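Local coordinates for protein ERPC (Borrelia burgdorferi, PDB 4BXM) that is an outer surface lipoprotein that acquires host complement regulators, probably binding factor H, and so is thought to help the spirochaete resist complement, at residues A85-G90 against I115-I119; V24-N30 against V143-I147; K45-I50 against L74-V79; L38-V42 against G53-G57. One frame throughout, in Å; residues are numbered along the deposited sequence.

Interaction 1. Residues A85-G90 against I115-I119; sequences AMTEGG and IITKI
Just past the end of helix 79-88, G90 pairs with T117 of strand 114-122 as an antiparallel hydrogen-bonded pair, their CA atoms 5.3 Å apart. T117 N reaches G90 O at 2.8 Å. The return bond is longer, with G90 N 3.2 Å from T117 O. G90 N also makes a weak bond to T117 OG1.

T117 is the side chain that carries the contact. Its OG1 sits between the backbone N and the carbonyl carbon (chi1 65°), which turns the hydroxyl to the helix end. T117 OG1 donates to A85 O at 2.6 Å. G89 N, just past the helix, also donates to A85 O, from the opposite face of the carbonyl plane. This oxygen is thus gripped by one donor from just after the helix and one from the strand.

G89 is the first residue to leave the helical conformation, and it does so with positive phi. The chain then runs straight into edge strand 90-93. The contact is therefore a helix-to-strand junction, where the end of the helix is tied to the neighbouring strand of the antiparallel sheet.

T117 CG2 points to the M86 sulfur, and T117 CG2 and M86 SD are 3.9 Å apart. The two side chains cross at about a right angle. M86 is bent at chi2 and chi3, and it also packs on L152 and L156 of helix 149-156. At the other end I119 lays CD1 against the end of the helix, 3.4 Å from E88 O.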
loop_
_atom_site.group_PDB
_atom_site.type_symbol
_atom_site.label_atom_id
_atom_site.label_comp_id
_atom_site.label_asym_id
_atom_site.label_seq_id
_atom_site.Cartn_x
_atom_site.Cartn_y
_atom_site.Cartn_z
ATOM N N ALA A 85 7.422 9.553 3.994
ATOM C CA ALA A 85 6.002 9.336 4.313
ATOM C C ALA A 85 5.766 8.033 5.004
ATOM O O ALA A 85 4.859 7.911 5.892
ATOM C CB ALA A 85 5.176 9.298 3.050
ATOM N N MET A 86 6.488 7.000 4.550
ATOM C CA MET A 86 6.251 5.666 5.080
ATOM C C MET A 86 6.988 5.341 6.413
ATOM O O MET A 86 6.823 4.254 6.972
ATOM C CB MET A 86 6.639 4.601 4.037
ATOM C CG MET A 86 5.794 4.606 2.810
ATOM S SD MET A 86 3.988 4.388 2.993
ATOM C CE MET A 86 3.837 2.630 3.196
ATOM N N THR A 87 7.814 6.244 6.882
ATOM C CA THR A 87 8.525 6.052 8.124
ATOM C C THR A 87 8.236 7.148 9.172
ATOM O O THR A 87 8.285 6.839 10.381
ATOM C CB THR A 87 10.040 6.035 7.886
ATOM O OG1 THR A 87 10.445 7.264 7.298
ATOM C CG2 THR A 87 10.397 4.861 6.983
ATOM N N GLU A 88 7.849 8.343 8.693
ATOM C CA GLU A 88 7.515 9.473 9.509
ATOM C C GLU A 88 6.124 10.020 9.325
ATOM O O GLU A 88 5.780 10.904 10.127
ATOM C CB GLU A 88 8.458 10.644 9.253
ATOM C CG GLU A 88 9.947 10.313 9.338
ATOM C CD GLU A 88 10.779 11.512 8.956
ATOM O OE1 GLU A 88 10.235 12.628 9.073
ATOM O OE2 GLU A 88 11.928 11.343 8.506
ATOM N N GLY A 89 5.339 9.593 8.299
ATOM C CA GLY A 89 4.073 10.274 7.993
ATOM C C GLY A 89 4.388 11.446 7.087
ATOM O O GLY A 89 5.463 12.026 7.181
ATOM N N GLY A 90 3.523 11.700 6.095
ATOM C CA GLY A 90 3.819 12.713 5.054
ATOM C C GLY A 90 2.976 12.453 3.826
ATOM O O GLY A 90 1.897 11.917 3.942
ATOM N N ILE A 115 -0.935 10.109 -2.100
ATOM C CA ILE A 115 -1.160 9.305 -0.875
ATOM C C ILE A 115 -0.693 10.080 0.352
ATOM O O ILE A 115 0.456 10.502 0.418
ATOM C CB ILE A 115 -0.405 7.970 -0.958
ATOM C CG1 ILE A 115 -0.862 7.144 -2.142
ATOM C CG2 ILE A 115 -0.590 7.111 0.283
ATOM C CD1 ILE A 115 -2.318 6.861 -2.183
ATOM N N ILE A 116 -1.592 10.251 1.323
ATOM C CA ILE A 116 -1.291 10.926 2.565
ATOM C C ILE A 116 -1.184 9.903 3.687
ATOM O O ILE A 116 -2.065 9.117 3.865
ATOM C CB ILE A 116 -2.310 12.039 2.865
ATOM C CG1 ILE A 116 -2.062 13.184 1.836
ATOM C CG2 ILE A 116 -2.060 12.602 4.249
ATOM C CD1 ILE A 116 -3.074 14.306 1.944
ATOM N N THR A 117 -0.045 9.890 4.384
ATOM C CA THR A 117 0.194 8.901 5.447
ATOM C C THR A 117 0.230 9.603 6.795
ATOM O O THR A 117 0.515 10.788 6.878
ATOM C CB THR A 117 1.528 8.125 5.288
ATOM O OG1 THR A 117 2.602 9.004 5.416
ATOM C CG2 THR A 117 1.647 7.386 3.902
ATOM N N LYS A 118 -0.124 8.843 7.827
ATOM C CA LYS A 118 -0.259 9.310 9.192
ATOM C C LYS A 118 0.267 8.132 10.054
ATOM O O LYS A 118 0.004 6.978 9.749
ATOM C CB LYS A 118 -1.763 9.525 9.606
ATOM C CG LYS A 118 -2.629 10.457 8.743
ATOM C CD LYS A 118 -4.029 10.617 9.296
ATOM C CE LYS A 118 -5.017 11.069 8.226
ATOM N NZ LYS A 118 -6.273 11.638 8.804
ATOM N N ILE A 119 0.899 8.450 11.187
ATOM C CA ILE A 119 1.257 7.428 12.198
ATOM C C ILE A 119 0.089 7.377 13.198
ATOM O O ILE A 119 -0.276 8.395 13.789
ATOM C CB ILE A 119 2.629 7.746 12.848
ATOM C CG1 ILE A 119 3.731 7.647 11.785
ATOM C CG2 ILE A 119 2.942 6.742 13.961
ATOM C CD1 ILE A 119 5.051 8.253 12.179
#

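Interaction 2. Residues V24-N30 against V143-I147; sequences VKIKNKN and VEYAI
K27 and A146 exchange two backbone hydrogen bonds across strands 21-29 and 142-148: K27 N to A146 O at 2.7 Å, and A146 N to K27 O at 2.6 Å. K29 and E144 form a second hydrogen-bonded pair. N28 and Y145 stand between them as a non-hydrogen-bonded pair. The local strand axes run at 150°.

The tight side is the one that carries I26, N28, Y145 and I147. I26 has CG1 anti to its N (chi1 -176°), which swings CD1 over to Y145 CD1 at 3.6 Å. N28 CB lies 3.7 Å from the same Y145 CD1. I147 adds two apolar contacts. Its CG1 meets I26 CG1, and its CG2 meets V24 CG2 at 3.7 Å, with the V24 and I147 side chains crossing at about a right angle. The Y145 ring also meets F71 edge-to-face, and its hydroxyl is hydrogen-bonded to E103.

On the other face K27, K29 and E144 are partly exposed and more loosely held, while A146 is buried. K29 and E144 lie side by side and point the same way. K29 NZ and E144 OE1 form a salt bridge at 3.4 Å, a weak hydrogen bond. K27 instead sends its ammonium to D37 on strand 35-45, and W35 of that strand lies against K29, E144 and A146.

Strands far apart in sequence are joined here, the first strand beside the last, within the single antiparallel sheet of this Borrelia outer surface protein E family member.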
loop_
_atom_site.group_PDB
_atom_site.type_symbol
_atom_site.label_atom_id
_atom_site.label_comp_id
_atom_site.label_asym_id
_atom_site.label_seq_id
_atom_site.Cartn_x
_atom_site.Cartn_y
_atom_site.Cartn_z
ATOM N N VAL A 24 5.658 -6.782 3.534
ATOM C CA VAL A 24 5.047 -6.439 4.817
ATOM C C VAL A 24 3.605 -6.798 4.756
ATOM O O VAL A 24 3.003 -6.794 3.687
ATOM C CB VAL A 24 5.228 -4.932 5.251
ATOM C CG1 VAL A 24 6.674 -4.615 5.563
ATOM C CG2 VAL A 24 4.610 -3.918 4.244
ATOM N N LYS A 25 3.035 -7.121 5.932
ATOM C CA LYS A 25 1.638 -7.425 6.080
ATOM C C LYS A 25 0.872 -6.113 6.000
ATOM O O LYS A 25 1.320 -5.060 6.500
ATOM C CB LYS A 25 1.348 -8.098 7.406
ATOM C CG LYS A 25 2.017 -9.467 7.499
ATOM C CD LYS A 25 1.061 -10.467 8.099
ATOM C CE LYS A 25 1.694 -11.845 8.245
ATOM N NZ LYS A 25 2.340 -11.912 9.578
ATOM N N ILE A 26 -0.271 -6.182 5.348
ATOM C CA ILE A 26 -1.057 -4.990 5.209
ATOM C C ILE A 26 -2.455 -5.255 5.671
ATOM O O ILE A 26 -3.041 -6.241 5.314
ATOM C CB ILE A 26 -1.090 -4.453 3.804
ATOM C CG1 ILE A 26 -1.871 -3.118 3.754
ATOM C CG2 ILE A 26 -1.666 -5.444 2.828
ATOM C CD1 ILE A 26 -1.620 -2.421 2.438
ATOM N N LYS A 27 -2.943 -4.343 6.467
ATOM C CA LYS A 27 -4.345 -4.409 6.955
ATOM C C LYS A 27 -5.220 -3.358 6.298
ATOM O O LYS A 27 -4.728 -2.222 6.006
ATOM C CB LYS A 27 -4.363 -4.107 8.442
ATOM C CG LYS A 27 -3.764 -5.145 9.333
ATOM C CD LYS A 27 -3.656 -4.528 10.739
ATOM C CE LYS A 27 -2.891 -5.367 11.724
ATOM N NZ LYS A 27 -3.523 -6.709 11.849
ATOM N N ASN A 28 -6.476 -3.682 6.076
ATOM C CA ASN A 28 -7.446 -2.703 5.650
ATOM C C ASN A 28 -8.734 -2.538 6.464
ATOM O O ASN A 28 -9.145 -3.389 7.213
ATOM C CB ASN A 28 -7.813 -2.875 4.196
ATOM C CG ASN A 28 -8.723 -4.024 3.966
ATOM O OD1 ASN A 28 -8.866 -4.853 4.799
ATOM N ND2 ASN A 28 -9.330 -4.068 2.826
ATOM N N LYS A 29 -9.370 -1.408 6.232
ATOM C CA LYS A 29 -10.581 -1.041 6.875
ATOM C C LYS A 29 -11.577 -0.579 5.847
ATOM O O LYS A 29 -11.290 0.189 4.963
ATOM C CB LYS A 29 -10.269 0.073 7.801
ATOM C CG LYS A 29 -11.388 0.488 8.682
ATOM C CD LYS A 29 -10.803 0.988 9.969
ATOM C CE LYS A 29 -11.737 1.939 10.626
ATOM N NZ LYS A 29 -11.107 3.243 10.629
ATOM N N ASN A 30 -12.786 -1.059 5.986
ATOM C CA ASN A 30 -13.818 -0.766 5.016
ATOM C C ASN A 30 -14.936 0.240 5.303
ATOM O O ASN A 30 -15.968 0.167 4.675
ATOM C CB ASN A 30 -14.432 -2.058 4.602
ATOM C CG ASN A 30 -14.073 -2.400 3.231
ATOM O OD1 ASN A 30 -13.988 -1.538 2.405
ATOM N ND2 ASN A 30 -13.853 -3.657 2.975
ATOM N N VAL A 143 -11.608 3.296 1.225
ATOM C CA VAL A 143 -10.850 2.274 1.954
ATOM C C VAL A 143 -9.677 2.913 2.703
ATOM O O VAL A 143 -9.080 3.942 2.289
ATOM C CB VAL A 143 -10.380 1.230 0.901
ATOM C CG1 VAL A 143 -9.124 1.780 0.240
ATOM C CG2 VAL A 143 -10.103 -0.153 1.462
ATOM N N GLU A 144 -9.316 2.339 3.821
ATOM C CA GLU A 144 -8.176 2.836 4.552
ATOM C C GLU A 144 -7.234 1.666 4.790
ATOM O O GLU A 144 -7.684 0.536 4.989
ATOM C CB GLU A 144 -8.614 3.464 5.862
ATOM C CG GLU A 144 -7.517 4.265 6.568
ATOM C CD GLU A 144 -7.900 4.711 7.973
ATOM O OE1 GLU A 144 -9.125 4.743 8.242
ATOM O OE2 GLU A 144 -6.991 5.043 8.803
ATOM N N TYR A 145 -5.936 1.921 4.784
ATOM C CA TYR A 145 -4.983 0.842 4.867
ATOM C C TYR A 145 -4.096 1.118 6.053
ATOM O O TYR A 145 -3.856 2.259 6.374
ATOM C CB TYR A 145 -4.115 0.660 3.580
ATOM C CG TYR A 145 -4.881 0.121 2.414
ATOM C CD1 TYR A 145 -5.055 -1.242 2.254
ATOM C CD2 TYR A 145 -5.421 0.952 1.467
ATOM C CE1 TYR A 145 -5.802 -1.754 1.207
ATOM C CE2 TYR A 145 -6.098 0.448 0.391
ATOM C CZ TYR A 145 -6.289 -0.910 0.253
ATOM O OH TYR A 145 -7.040 -1.475 -0.767
ATOM N N ALA A 146 -3.558 0.051 6.649
ATOM C CA ALA A 146 -2.520 0.182 7.691
ATOM C C ALA A 146 -1.454 -0.889 7.631
ATOM O O ALA A 146 -1.689 -2.063 7.249
ATOM C CB ALA A 146 -3.149 0.230 9.081
ATOM N N ILE A 147 -0.265 -0.454 7.992
ATOM C CA ILE A 147 0.929 -1.298 7.937
ATOM C C ILE A 147 1.757 -1.004 9.167
ATOM O O ILE A 147 2.034 0.147 9.475
ATOM C CB ILE A 147 1.858 -0.971 6.723
ATOM C CG1 ILE A 147 1.177 -1.343 5.426
ATOM C CG2 ILE A 147 3.150 -1.737 6.882
ATOM C CD1 ILE A 147 1.673 -0.666 4.160
#

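Interaction 3. Residues K45-I50 against L74-V79; sequences KEEDGI and LEESEV
The turn of the hairpin formed by strands 35-45 and 50-56 packs against the loop that leads from strand 67-74 into helix 79-88. E76 OE1 is the meeting point. K45 NZ bonds E76 OE1 at 2.6 Å on the syn lone pair, as a salt bridge, and G49 N bonds the same E76 OE1 at 2.7 Å on the anti lone pair. In E76 a chi1 of -170° carries CG away from the backbone N, and the chain then bends at chi2, which brings OE1 to G49 N. K45 NZ is held further by E46 O and G49 O. These bonds would probably keep both charged groups well fixed.

D48 answers from the turn: D48 OD1 accepts E76 N at 2.7 Å, met nearly along the C-O axis. The D48 and E76 side chains run antiparallel alongside each other.

Next to this polar patch the sheet begins. I50 and L74 form an antiparallel hydrogen-bonded pair, with I50 N 3.0 Å from L74 O and L74 N 2.9 Å from I50 O. G49 CA comes within 3.3 Å of L74 O, a CA-H...O contact. Toward helix 79-88 the contact becomes apolar. V79 CG2 packs 3.7 Å from G49 CA, and I50 CB meets L74 CG at 4.0 Å. F82 of helix 79-88 lies against both I50 and L74.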
loop_
_atom_site.group_PDB
_atom_site.type_symbol
_atom_site.label_atom_id
_atom_site.label_comp_id
_atom_site.label_asym_id
_atom_site.label_seq_id
_atom_site.Cartn_x
_atom_site.Cartn_y
_atom_site.Cartn_z
ATOM N N LYS A 45 12.185 -1.811 -5.219
ATOM C CA LYS A 45 12.912 -0.712 -5.839
ATOM C C LYS A 45 13.262 -1.044 -7.320
ATOM O O LYS A 45 13.981 -2.020 -7.590
ATOM C CB LYS A 45 14.182 -0.341 -5.066
ATOM C CG LYS A 45 14.948 0.834 -5.698
ATOM C CD LYS A 45 14.252 2.159 -5.325
ATOM C CE LYS A 45 14.984 3.399 -5.910
ATOM N NZ LYS A 45 14.726 3.533 -7.383
ATOM N N GLU A 46 12.783 -0.212 -8.261
ATOM C CA GLU A 46 12.971 -0.485 -9.676
ATOM C C GLU A 46 13.973 0.532 -10.197
ATOM O O GLU A 46 14.478 1.381 -9.480
ATOM C CB GLU A 46 11.611 -0.392 -10.436
ATOM C CG GLU A 46 10.611 -1.417 -9.938
ATOM C CD GLU A 46 9.337 -1.540 -10.773
ATOM O OE1 GLU A 46 8.865 -0.563 -11.410
ATOM O OE2 GLU A 46 8.827 -2.661 -10.760
ATOM N N GLU A 47 14.255 0.482 -11.480
ATOM C CA GLU A 47 15.248 1.449 -11.984
ATOM C C GLU A 47 14.684 2.878 -11.876
ATOM O O GLU A 47 15.350 3.755 -11.447
ATOM C CB GLU A 47 15.529 1.163 -13.441
ATOM C CG GLU A 47 16.754 1.927 -13.890
ATOM C CD GLU A 47 16.405 2.630 -15.115
ATOM O OE1 GLU A 47 15.769 3.701 -14.980
ATOM O OE2 GLU A 47 16.596 2.016 -16.190
ATOM N N ASP A 48 13.422 3.075 -12.242
ATOM C CA ASP A 48 12.772 4.351 -12.040
ATOM C C ASP A 48 11.775 4.234 -10.934
ATOM O O ASP A 48 10.692 3.739 -11.131
ATOM C CB ASP A 48 11.984 4.744 -13.297
ATOM C CG ASP A 48 11.304 6.113 -13.160
ATOM O OD1 ASP A 48 11.537 6.855 -12.205
ATOM O OD2 ASP A 48 10.482 6.425 -14.022
ATOM N N GLY A 49 12.112 4.691 -9.739
ATOM C CA GLY A 49 11.114 4.603 -8.667
ATOM C C GLY A 49 10.894 3.273 -7.961
ATOM O O GLY A 49 11.806 2.483 -7.799
ATOM N N ILE A 50 9.674 3.115 -7.464
ATOM C CA ILE A 50 9.174 1.987 -6.655
ATOM C C ILE A 50 7.842 1.438 -7.186
ATOM O O ILE A 50 6.995 2.190 -7.626
ATOM C CB ILE A 50 9.022 2.396 -5.148
ATOM C CG1 ILE A 50 10.411 2.624 -4.535
ATOM C CG2 ILE A 50 8.345 1.305 -4.367
ATOM C CD1 ILE A 50 10.433 3.370 -3.211
ATOM N N LEU A 74 5.275 4.455 -8.190
ATOM C CA LEU A 74 5.665 5.870 -8.161
ATOM C C LEU A 74 7.016 5.988 -8.848
ATOM O O LEU A 74 7.829 5.062 -8.846
ATOM C CB LEU A 74 5.784 6.388 -6.695
ATOM C CG LEU A 74 6.692 5.589 -5.731
ATOM C CD1 LEU A 74 7.834 6.408 -5.172
ATOM C CD2 LEU A 74 5.802 5.064 -4.588
ATOM N N GLU A 75 7.309 7.154 -9.325
ATOM C CA GLU A 75 8.509 7.361 -10.066
ATOM C C GLU A 75 9.662 7.829 -9.181
ATOM O O GLU A 75 9.474 8.217 -7.998
ATOM C CB GLU A 75 8.171 8.331 -11.248
ATOM C CG GLU A 75 8.207 9.791 -10.880
ATOM C CD GLU A 75 8.029 10.720 -12.107
ATOM O OE1 GLU A 75 6.961 10.637 -12.726
ATOM O OE2 GLU A 75 8.968 11.496 -12.460
ATOM N N GLU A 76 10.848 7.900 -9.767
ATOM C CA GLU A 76 12.067 8.138 -8.999
ATOM C C GLU A 76 12.026 9.374 -8.194
ATOM O O GLU A 76 12.413 9.382 -7.005
ATOM C CB GLU A 76 13.335 8.126 -9.919
ATOM C CG GLU A 76 14.677 8.126 -9.159
ATOM C CD GLU A 76 14.962 6.796 -8.419
ATOM O OE1 GLU A 76 14.352 5.713 -8.694
ATOM O OE2 GLU A 76 15.818 6.809 -7.518
ATOM N N SER A 77 11.554 10.448 -8.800
ATOM C CA SER A 77 11.489 11.727 -8.125
ATOM C C SER A 77 10.561 11.733 -6.881
ATOM O O SER A 77 10.630 12.657 -6.036
ATOM C CB SER A 77 10.986 12.824 -9.117
ATOM O OG SER A 77 9.666 12.484 -9.530
ATOM N N GLU A 78 9.639 10.780 -6.766
ATOM C CA GLU A 78 8.840 10.722 -5.528
ATOM C C GLU A 78 9.399 9.741 -4.467
ATOM O O GLU A 78 8.823 9.544 -3.381
ATOM C CB GLU A 78 7.447 10.331 -5.903
ATOM C CG GLU A 78 6.652 11.402 -6.644
ATOM C CD GLU A 78 6.366 12.588 -5.776
ATOM O OE1 GLU A 78 6.007 12.389 -4.622
ATOM O OE2 GLU A 78 6.493 13.706 -6.305
ATOM N N VAL A 79 10.493 9.082 -4.792
ATOM C CA VAL A 79 11.092 8.109 -3.889
ATOM C C VAL A 79 11.439 8.643 -2.502
ATOM O O VAL A 79 11.086 7.995 -1.477
ATOM C CB VAL A 79 12.345 7.426 -4.506
ATOM C CG1 VAL A 79 13.102 6.613 -3.437
ATOM C CG2 VAL A 79 11.905 6.474 -5.554
HETATM O O HOH W 1 7.658 2.686 -10.811
#

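Interaction 4. Residues L38-V42 against G53-G57; sequences LGDLV and GLNVG
L38 and G39, which meet V56 and N55 of strand 50-56, form a classic beta bulge: both face I26 of the neighbouring strand 21-29. L38 also meets L54 of strand 50-56. A water donates to L38 O, but its link to G57 N is doubtful. G39 has no side chain, and its CA lies 3.5 Å from N55 O, close against strand 50-56.

Past the bulge the pairing is regular. D40 pairs with N55 and V42 with G53, both hydrogen-bonded. D40 N sits 2.9 Å from N55 O, and V42 N sits 2.8 Å from G53 O.

With chi1 at 179° the L38 side chain stretches away from its own backbone N and divides its two methyls between two partners. L38 CD2 meets L54 CD2 at 4.0 Å, with the side chains at about a right angle. L38 CD1 lies 3.9 Å from V56 CG1. V56 CG1 also rests 3.4 Å from L38 O. L41 CD1 touches G53 O at 3.4 Å, and F71 of strand 67-74 covers both L41 and L54.

The face with D40, V42 and N55 is more polar. V42 CG2 packs 3.6 Å from N55 ND2, while N55 OD1 is hydrogen-bonded to T68. The local axes run at 159°, as expected of adjacent strands in an antiparallel beta hairpin.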
loop_
_atom_site.group_PDB
_atom_site.type_symbol
_atom_site.label_atom_id
_atom_site.label_comp_id
_atom_site.label_asym_id
_atom_site.label_seq_id
_atom_site.Cartn_x
_atom_site.Cartn_y
_atom_site.Cartn_z
ATOM N N LEU A 38 -5.377 -7.942 5.627
ATOM C CA LEU A 38 -5.734 -8.211 4.219
ATOM C C LEU A 38 -4.802 -9.201 3.503
ATOM O O LEU A 38 -5.252 -10.162 2.847
ATOM C CB LEU A 38 -5.850 -6.909 3.432
ATOM C CG LEU A 38 -6.190 -7.067 1.940
ATOM C CD1 LEU A 38 -7.547 -7.727 1.729
ATOM C CD2 LEU A 38 -6.081 -5.743 1.184
ATOM N N GLY A 39 -3.495 -8.968 3.597
ATOM C CA GLY A 39 -2.538 -9.822 2.921
ATOM C C GLY A 39 -1.151 -9.252 3.069
ATOM O O GLY A 39 -0.799 -8.582 4.101
ATOM N N ASP A 40 -0.364 -9.505 2.030
ATOM C CA ASP A 40 0.969 -8.977 1.938
ATOM C C ASP A 40 1.104 -7.807 0.963
ATOM O O ASP A 40 0.575 -7.873 -0.120
ATOM C CB ASP A 40 1.890 -10.083 1.422
ATOM C CG ASP A 40 2.188 -11.145 2.503
ATOM O OD1 ASP A 40 1.961 -10.878 3.708
ATOM O OD2 ASP A 40 2.736 -12.185 2.134
ATOM N N LEU A 41 1.917 -6.814 1.337
ATOM C CA LEU A 41 2.378 -5.804 0.418
ATOM C C LEU A 41 3.862 -6.029 0.140
ATOM O O LEU A 41 4.698 -5.952 1.028
ATOM C CB LEU A 41 2.112 -4.366 0.926
ATOM C CG LEU A 41 2.422 -3.234 -0.072
ATOM C CD1 LEU A 41 1.392 -3.175 -1.154
ATOM C CD2 LEU A 41 2.453 -1.876 0.615
ATOM N N VAL A 42 4.156 -6.288 -1.139
ATOM C CA VAL A 42 5.517 -6.437 -1.668
ATOM C C VAL A 42 5.993 -5.064 -2.214
ATOM O O VAL A 42 5.333 -4.527 -3.064
ATOM C CB VAL A 42 5.524 -7.484 -2.787
ATOM C CG1 VAL A 42 6.936 -7.724 -3.340
ATOM C CG2 VAL A 42 4.973 -8.786 -2.280
ATOM N N GLY A 53 3.135 -4.331 -4.869
ATOM C CA GLY A 53 2.192 -5.324 -5.299
ATOM C C GLY A 53 1.508 -5.941 -4.084
ATOM O O GLY A 53 2.035 -5.993 -2.989
ATOM N N LEU A 54 0.280 -6.315 -4.274
ATOM C CA LEU A 54 -0.495 -6.888 -3.232
ATOM C C LEU A 54 -0.805 -8.332 -3.544
ATOM O O LEU A 54 -1.227 -8.636 -4.635
ATOM C CB LEU A 54 -1.792 -6.100 -3.086
ATOM C CG LEU A 54 -2.904 -6.513 -2.103
ATOM C CD1 LEU A 54 -2.496 -6.235 -0.670
ATOM C CD2 LEU A 54 -4.186 -5.673 -2.385
ATOM N N ASN A 55 -0.578 -9.177 -2.568
ATOM C CA ASN A 55 -0.848 -10.593 -2.574
ATOM C C ASN A 55 -1.890 -10.844 -1.516
ATOM O O ASN A 55 -1.695 -10.543 -0.382
ATOM C CB ASN A 55 0.410 -11.350 -2.234
ATOM C CG ASN A 55 1.400 -11.345 -3.348
ATOM O OD1 ASN A 55 1.050 -11.208 -4.479
ATOM N ND2 ASN A 55 2.624 -11.460 -3.021
ATOM N N VAL A 56 -3.018 -11.371 -1.917
ATOM C CA VAL A 56 -4.103 -11.583 -0.994
ATOM C C VAL A 56 -4.642 -12.972 -1.122
ATOM O O VAL A 56 -5.076 -13.374 -2.132
ATOM C CB VAL A 56 -5.248 -10.602 -1.202
ATOM C CG1 VAL A 56 -6.381 -10.887 -0.250
ATOM C CG2 VAL A 56 -4.776 -9.200 -0.985
ATOM N N GLY A 57 -4.618 -13.679 -0.028
ATOM C CA GLY A 57 -5.232 -14.966 0.046
ATOM C C GLY A 57 -4.436 -16.163 -0.364
ATOM O O GLY A 57 -3.383 -16.101 -0.903
HETATM O O HOH W 2 -4.560 -12.767 2.222
#

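Overall arrangement
Interactions 2 and 4 are neighbours in one antiparallel sheet, their centres about 10 Å apart. Strands 21-29 and 35-45 join them: V24 O and L41 N, and I26 N and G39 O, probably hydrogen-bond. On the inner face I147 of interaction 2 packs on L41, and I26 on L54. Interaction 1 ties a helix end to the same sheet and touches interaction 2 where M86 meets I147. Interaction 3 is the most peripheral, its centre about 15 Å from the centre of the chain, and adds charged groups to a short backbone pairing. Its hairpin is also that of interaction 4. Interactions 2 and 4 combine backbone ladders with apolar packing, whereas in interaction 1 a threonine hydroxyl does much of the work.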